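Local coordinates for peptide ABC transporter, peptide-binding protein (Thermus thermophilus, PDB 2D5W) that binds oligopeptides, here a pentapeptide, and probably delivers them to an ABC transporter for uptake across the membrane, at residues 325-337 against 538-550. Sequence-based numbering, arbitrary orientation.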
loop_
_atom_site.group_PDB
_atom_site.type_symbol
_atom_site.label_atom_id
_atom_site.label_comp_id
_atom_site.label_asym_id
_atom_site.label_seq_id
_atom_site.Cartn_x
_atom_site.Cartn_y
_atom_site.Cartn_z
ATOM N N LYS A 325 -25.561 3.032 7.837
ATOM C CA LYS A 325 -24.849 4.263 7.514
ATOM C C LYS A 325 -25.066 5.365 8.547
ATOM O O LYS A 325 -24.189 6.201 8.747
ATOM C CB LYS A 325 -25.234 4.780 6.122
ATOM C CG LYS A 325 -26.625 5.379 6.005
ATOM C CD LYS A 325 -26.834 5.974 4.615
ATOM C CE LYS A 325 -28.230 6.553 4.461
ATOM N NZ LYS A 325 -28.453 7.090 3.088
ATOM N N ARG A 326 -26.225 5.374 9.201
ATOM C CA ARG A 326 -26.498 6.400 10.203
ATOM C C ARG A 326 -25.486 6.353 11.345
ATOM O O ARG A 326 -25.103 7.389 11.886
ATOM C CB ARG A 326 -27.920 6.243 10.750
ATOM C CG ARG A 326 -29.014 6.603 9.749
ATOM C CD ARG A 326 -30.399 6.292 10.300
ATOM N NE ARG A 326 -30.592 4.857 10.480
ATOM C CZ ARG A 326 -31.624 4.311 11.115
ATOM N NH1 ARG A 326 -31.707 2.992 11.225
ATOM N NH2 ARG A 326 -32.566 5.080 11.646
ATOM N N THR A 327 -25.046 5.153 11.703
ATOM C CA THR A 327 -24.071 4.996 12.775
ATOM C C THR A 327 -22.719 5.563 12.354
ATOM O O THR A 327 -22.034 6.223 13.136
ATOM C CB THR A 327 -23.880 3.515 13.134
ATOM O OG1 THR A 327 -25.158 2.926 13.396
ATOM C CG2 THR A 327 -22.997 3.370 14.367
ATOM N N ARG A 328 -22.341 5.299 11.107
ATOM C CA ARG A 328 -21.068 5.768 10.587
ATOM C C ARG A 328 -21.082 7.288 10.431
ATOM O O ARG A 328 -20.085 7.959 10.713
ATOM C CB ARG A 328 -20.762 5.046 9.270
ATOM C CG ARG A 328 -20.790 3.525 9.450
ATOM C CD ARG A 328 -20.213 2.772 8.267
ATOM N NE ARG A 328 -20.982 2.922 7.034
ATOM C CZ ARG A 328 -21.975 2.124 6.652
ATOM N NH1 ARG A 328 -22.598 2.354 5.503
ATOM N NH2 ARG A 328 -22.352 1.101 7.406
ATOM N N GLN A 329 -22.219 7.832 10.009
ATOM C CA GLN A 329 -22.360 9.276 9.866
ATOM C C GLN A 329 -22.284 9.925 11.253
ATOM O O GLN A 329 -21.663 10.975 11.423
ATOM C CB GLN A 329 -23.698 9.617 9.210
ATOM C CG GLN A 329 -23.864 9.044 7.813
ATOM C CD GLN A 329 -25.239 9.311 7.240
ATOM O OE1 GLN A 329 -26.224 9.358 7.972
ATOM N NE2 GLN A 329 -25.315 9.470 5.926
ATOM N N ALA A 330 -22.912 9.293 12.244
ATOM C CA ALA A 330 -22.902 9.818 13.606
ATOM C C ALA A 330 -21.476 9.892 14.134
ATOM O O ALA A 330 -21.063 10.907 14.698
ATOM C CB ALA A 330 -23.752 8.932 14.516
ATOM N N ILE A 331 -20.723 8.812 13.959
ATOM C CA ILE A 331 -19.348 8.795 14.431
ATOM C C ILE A 331 -18.530 9.896 13.763
ATOM O O ILE A 331 -17.785 10.609 14.435
ATOM C CB ILE A 331 -18.680 7.422 14.178
ATOM C CG1 ILE A 331 -19.349 6.350 15.048
ATOM C CG2 ILE A 331 -17.183 7.497 14.495
ATOM C CD1 ILE A 331 -18.890 4.930 14.749
ATOM N N LEU A 332 -18.679 10.058 12.450
ATOM C CA LEU A 332 -17.904 11.082 11.757
ATOM C C LEU A 332 -18.239 12.489 12.253
ATOM O O LEU A 332 -17.349 13.336 12.369
ATOM C CB LEU A 332 -18.101 10.983 10.238
ATOM C CG LEU A 332 -17.108 11.803 9.398
ATOM C CD1 LEU A 332 -15.675 11.464 9.802
ATOM C CD2 LEU A 332 -17.327 11.529 7.916
ATOM N N HIS A 333 -19.515 12.743 12.542
ATOM C CA HIS A 333 -19.925 14.052 13.056
ATOM C C HIS A 333 -19.301 14.304 14.430
ATOM O O HIS A 333 -19.196 15.451 14.872
ATOM C CB HIS A 333 -21.453 14.145 13.192
ATOM C CG HIS A 333 -22.163 14.521 11.927
ATOM N ND1 HIS A 333 -21.862 15.658 11.210
ATOM C CD2 HIS A 333 -23.203 13.937 11.285
ATOM C CE1 HIS A 333 -22.687 15.760 10.181
ATOM N NE2 HIS A 333 -23.511 14.729 10.206
ATOM N N ALA A 334 -18.896 13.230 15.106
ATOM C CA ALA A 334 -18.287 13.345 16.429
ATOM C C ALA A 334 -16.764 13.435 16.379
ATOM O O ALA A 334 -16.119 13.588 17.413
ATOM C CB ALA A 334 -18.713 12.171 17.299
ATOM N N LEU A 335 -16.188 13.322 15.184
ATOM C CA LEU A 335 -14.740 13.419 15.024
ATOM C C LEU A 335 -14.415 14.844 14.589
ATOM O O LEU A 335 -14.784 15.267 13.493
ATOM C CB LEU A 335 -14.241 12.426 13.968
ATOM C CG LEU A 335 -14.589 10.950 14.192
ATOM C CD1 LEU A 335 -13.837 10.096 13.181
ATOM C CD2 LEU A 335 -14.221 10.526 15.608
ATOM N N ASN A 336 -13.739 15.597 15.451
ATOM C CA ASN A 336 -13.400 16.972 15.120
ATOM C C ASN A 336 -12.158 16.986 14.243
ATOM O O ASN A 336 -11.069 17.371 14.673
ATOM C CB ASN A 336 -13.161 17.786 16.389
ATOM C CG ASN A 336 -13.023 19.261 16.105
ATOM O OD1 ASN A 336 -13.116 19.693 14.955
ATOM N ND2 ASN A 336 -12.805 20.047 17.152
ATOM N N ARG A 337 -12.341 16.565 12.996
ATOM C CA ARG A 337 -11.249 16.484 12.040
ATOM C C ARG A 337 -10.628 17.834 11.705
ATOM O O ARG A 337 -9.405 17.956 11.630
ATOM C CB ARG A 337 -11.734 15.788 10.765
ATOM C CG ARG A 337 -12.197 14.355 11.002
ATOM C CD ARG A 337 -12.770 13.746 9.739
ATOM N NE ARG A 337 -13.985 14.437 9.322
ATOM C CZ ARG A 337 -14.466 14.428 8.084
ATOM N NH1 ARG A 337 -15.578 15.089 7.800
ATOM N NH2 ARG A 337 -13.835 13.764 7.125
ATOM N N TRP A 538 -20.307 7.148 -2.309
ATOM C CA TRP A 538 -19.388 6.743 -1.252
ATOM C C TRP A 538 -19.526 7.659 -0.032
ATOM O O TRP A 538 -19.608 7.189 1.105
ATOM C CB TRP A 538 -17.951 6.798 -1.787
ATOM C CG TRP A 538 -16.896 6.268 -0.853
ATOM C CD1 TRP A 538 -16.347 5.018 -0.860
ATOM C CD2 TRP A 538 -16.265 6.978 0.219
ATOM N NE1 TRP A 538 -15.409 4.905 0.141
ATOM C CE2 TRP A 538 -15.341 6.094 0.820
ATOM C CE3 TRP A 538 -16.390 8.278 0.733
ATOM C CZ2 TRP A 538 -14.546 6.466 1.911
ATOM C CZ3 TRP A 538 -15.599 8.647 1.816
ATOM C CH2 TRP A 538 -14.689 7.743 2.393
ATOM N N ALA A 539 -19.562 8.967 -0.273
ATOM C CA ALA A 539 -19.667 9.934 0.814
ATOM C C ALA A 539 -20.987 9.848 1.572
ATOM O O ALA A 539 -21.032 10.114 2.772
ATOM C CB ALA A 539 -19.457 11.348 0.283
ATOM N N GLU A 540 -22.064 9.483 0.887
ATOM C CA GLU A 540 -23.346 9.366 1.569
ATOM C C GLU A 540 -23.363 8.152 2.492
ATOM O O GLU A 540 -23.945 8.196 3.576
ATOM C CB GLU A 540 -24.490 9.246 0.558
ATOM C CG GLU A 540 -25.831 8.872 1.195
ATOM C CD GLU A 540 -26.278 9.848 2.277
ATOM O OE1 GLU A 540 -27.122 9.463 3.115
ATOM O OE2 GLU A 540 -25.798 11.001 2.292
ATOM N N GLU A 541 -22.706 7.076 2.064
ATOM C CA GLU A 541 -22.680 5.827 2.820
ATOM C C GLU A 541 -21.544 5.671 3.836
ATOM O O GLU A 541 -21.661 4.885 4.778
ATOM C CB GLU A 541 -22.642 4.659 1.833
ATOM C CG GLU A 541 -23.761 4.690 0.801
ATOM C CD GLU A 541 -24.919 3.788 1.167
ATOM O OE1 GLU A 541 -25.435 3.900 2.298
ATOM O OE2 GLU A 541 -25.315 2.962 0.319
ATOM N N LEU A 542 -20.450 6.403 3.638
ATOM C CA LEU A 542 -19.292 6.335 4.535
ATOM C C LEU A 542 -18.858 4.915 4.915
ATOM O O LEU A 542 -18.840 4.553 6.096
ATOM C CB LEU A 542 -19.554 7.138 5.814
ATOM C CG LEU A 542 -19.692 8.655 5.681
ATOM C CD1 LEU A 542 -20.011 9.235 7.050
ATOM C CD2 LEU A 542 -18.409 9.261 5.121
ATOM N N PRO A 543 -18.499 4.086 3.920
ATOM C CA PRO A 543 -18.068 2.720 4.246
ATOM C C PRO A 543 -16.820 2.748 5.132
ATOM O O PRO A 543 -16.540 1.801 5.864
ATOM C CB PRO A 543 -17.829 2.091 2.875
ATOM C CG PRO A 543 -17.523 3.264 1.992
ATOM C CD PRO A 543 -18.489 4.318 2.464
ATOM N N ALA A 544 -16.071 3.841 5.039
ATOM C CA ALA A 544 -14.889 4.072 5.865
ATOM C C ALA A 544 -14.968 5.555 6.205
ATOM O O ALA A 544 -15.630 6.317 5.500
ATOM C CB ALA A 544 -13.607 3.771 5.096
ATOM N N LEU A 545 -14.310 5.969 7.282
ATOM C CA LEU A 545 -14.340 7.369 7.679
ATOM C C LEU A 545 -13.080 8.061 7.187
ATOM O O LEU A 545 -11.973 7.724 7.608
ATOM C CB LEU A 545 -14.441 7.488 9.202
ATOM C CG LEU A 545 -15.538 6.649 9.869
ATOM C CD1 LEU A 545 -15.561 6.933 11.363
ATOM C CD2 LEU A 545 -16.889 6.971 9.251
ATOM N N PRO A 546 -13.229 9.026 6.270
ATOM C CA PRO A 546 -12.043 9.724 5.768
ATOM C C PRO A 546 -11.536 10.709 6.815
ATOM O O PRO A 546 -12.334 11.402 7.447
ATOM C CB PRO A 546 -12.568 10.420 4.516
ATOM C CG PRO A 546 -13.977 10.787 4.918
ATOM C CD PRO A 546 -14.466 9.558 5.664
ATOM N N LEU A 547 -10.222 10.760 7.016
ATOM C CA LEU A 547 -9.668 11.692 7.994
ATOM C C LEU A 547 -8.927 12.845 7.316
ATOM O O LEU A 547 -9.406 13.977 7.329
ATOM C CB LEU A 547 -8.756 10.961 8.991
ATOM C CG LEU A 547 -9.459 9.940 9.899
ATOM C CD1 LEU A 547 -8.462 9.390 10.909
ATOM C CD2 LEU A 547 -10.640 10.590 10.620
ATOM N N TYR A 548 -7.771 12.571 6.718
ATOM C CA TYR A 548 -7.015 13.618 6.038
ATOM C C TYR A 548 -6.045 13.061 5.004
ATOM O O TYR A 548 -5.701 11.878 5.035
ATOM C CB TYR A 548 -6.254 14.496 7.051
ATOM C CG TYR A 548 -5.380 13.756 8.046
ATOM C CD1 TYR A 548 -5.880 13.347 9.286
ATOM C CD2 TYR A 548 -4.043 13.485 7.757
ATOM C CE1 TYR A 548 -5.061 12.690 10.211
ATOM C CE2 TYR A 548 -3.224 12.828 8.671
ATOM C CZ TYR A 548 -3.734 12.436 9.892
ATOM O OH TYR A 548 -2.906 11.793 10.786
ATOM N N PHE A 549 -5.626 13.917 4.075
ATOM C CA PHE A 549 -4.675 13.532 3.035
ATOM C C PHE A 549 -3.290 13.948 3.518
ATOM O O PHE A 549 -3.094 15.068 3.987
ATOM C CB PHE A 549 -5.004 14.224 1.711
ATOM C CG PHE A 549 -6.322 13.805 1.117
ATOM C CD1 PHE A 549 -6.552 12.480 0.766
ATOM C CD2 PHE A 549 -7.324 14.742 0.895
ATOM C CE1 PHE A 549 -7.769 12.095 0.198
ATOM C CE2 PHE A 549 -8.540 14.366 0.329
ATOM C CZ PHE A 549 -8.761 13.043 -0.020
ATOM N N ARG A 550 -2.332 13.041 3.385
ATOM C CA ARG A 550 -0.976 13.272 3.866
ATOM C C ARG A 550 0.091 13.585 2.836
ATOM O O ARG A 550 -0.056 13.308 1.648
ATOM C CB ARG A 550 -0.517 12.046 4.661
ATOM C CG ARG A 550 -1.309 11.817 5.928
ATOM C CD ARG A 550 -1.054 10.449 6.535
ATOM N NE ARG A 550 0.359 10.200 6.797
ATOM C CZ ARG A 550 0.810 9.114 7.412
ATOM N NH1 ARG A 550 2.111 8.954 7.619
ATOM N NH2 ARG A 550 -0.046 8.185 7.823
#
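At the end of helix 524-541, Arg328 grips one carbonyl oxygen, Glu541 O, side-on with two nitrogens: NH1 at 2.8 Å and NE at 3.1 Å. Both bonds run close to the guanidinium plane, and NE adds a weak one to Leu542 O. A bend at chi3 (-65°) turns the guanidinium back beside its own helix, where CA of Lys325 lies over one face, toward its rim. With a leucine in its place, Glu541 O would probably lose the two N-H donors that grip it, and the turn after the helix would be less firmly tied to helix 325-333. One helical turn earlier, Lys325 extends its chain past the Glu541 carboxylate to a salt bridge, NZ to Glu540 OE1 at 2.7 Å, meeting the anti lone pair. Gln329 NE2 adds weak bonds to the same OE1 and to the backbone Glu540 O, its amide nearly perpendicular to the carboxylate.

This polar end illustrates how a helix can be fastened to a helix-turn-strand unit in a periplasmic-binding-protein fold. Leu542, with positive phi, ends helix 524-541, and the chain continues as strand 544-557, whose first part, 544-550, runs nearly parallel to helix 325-333, about 21° away in direction. Farther along the helix the contact is apolar: Leu542 CD1 sits 3.6 Å from Leu332 CD2, while Leu545 CD1 meets Ile331 CG2 at 3.6 Å and also touches Leu335 CD1. At the far end Arg337 gives NH2 to Pro546 O at 2.8 Å, approaching from above the carbonyl plane, and its CD packs on Leu547 CD2. Leu332 CD1 lies over the rim of one face of this guanidinium.

Farther out, Arg328 NH2 bonds to Leu322 O, Arg337 NH1 to Tyr370 O, and Glu540 OE2 pairs with Lys368. Strand 544-557 itself is held by antiparallel strand 293-308, with a classic bulge where Leu547 and Tyr548 face Glu304.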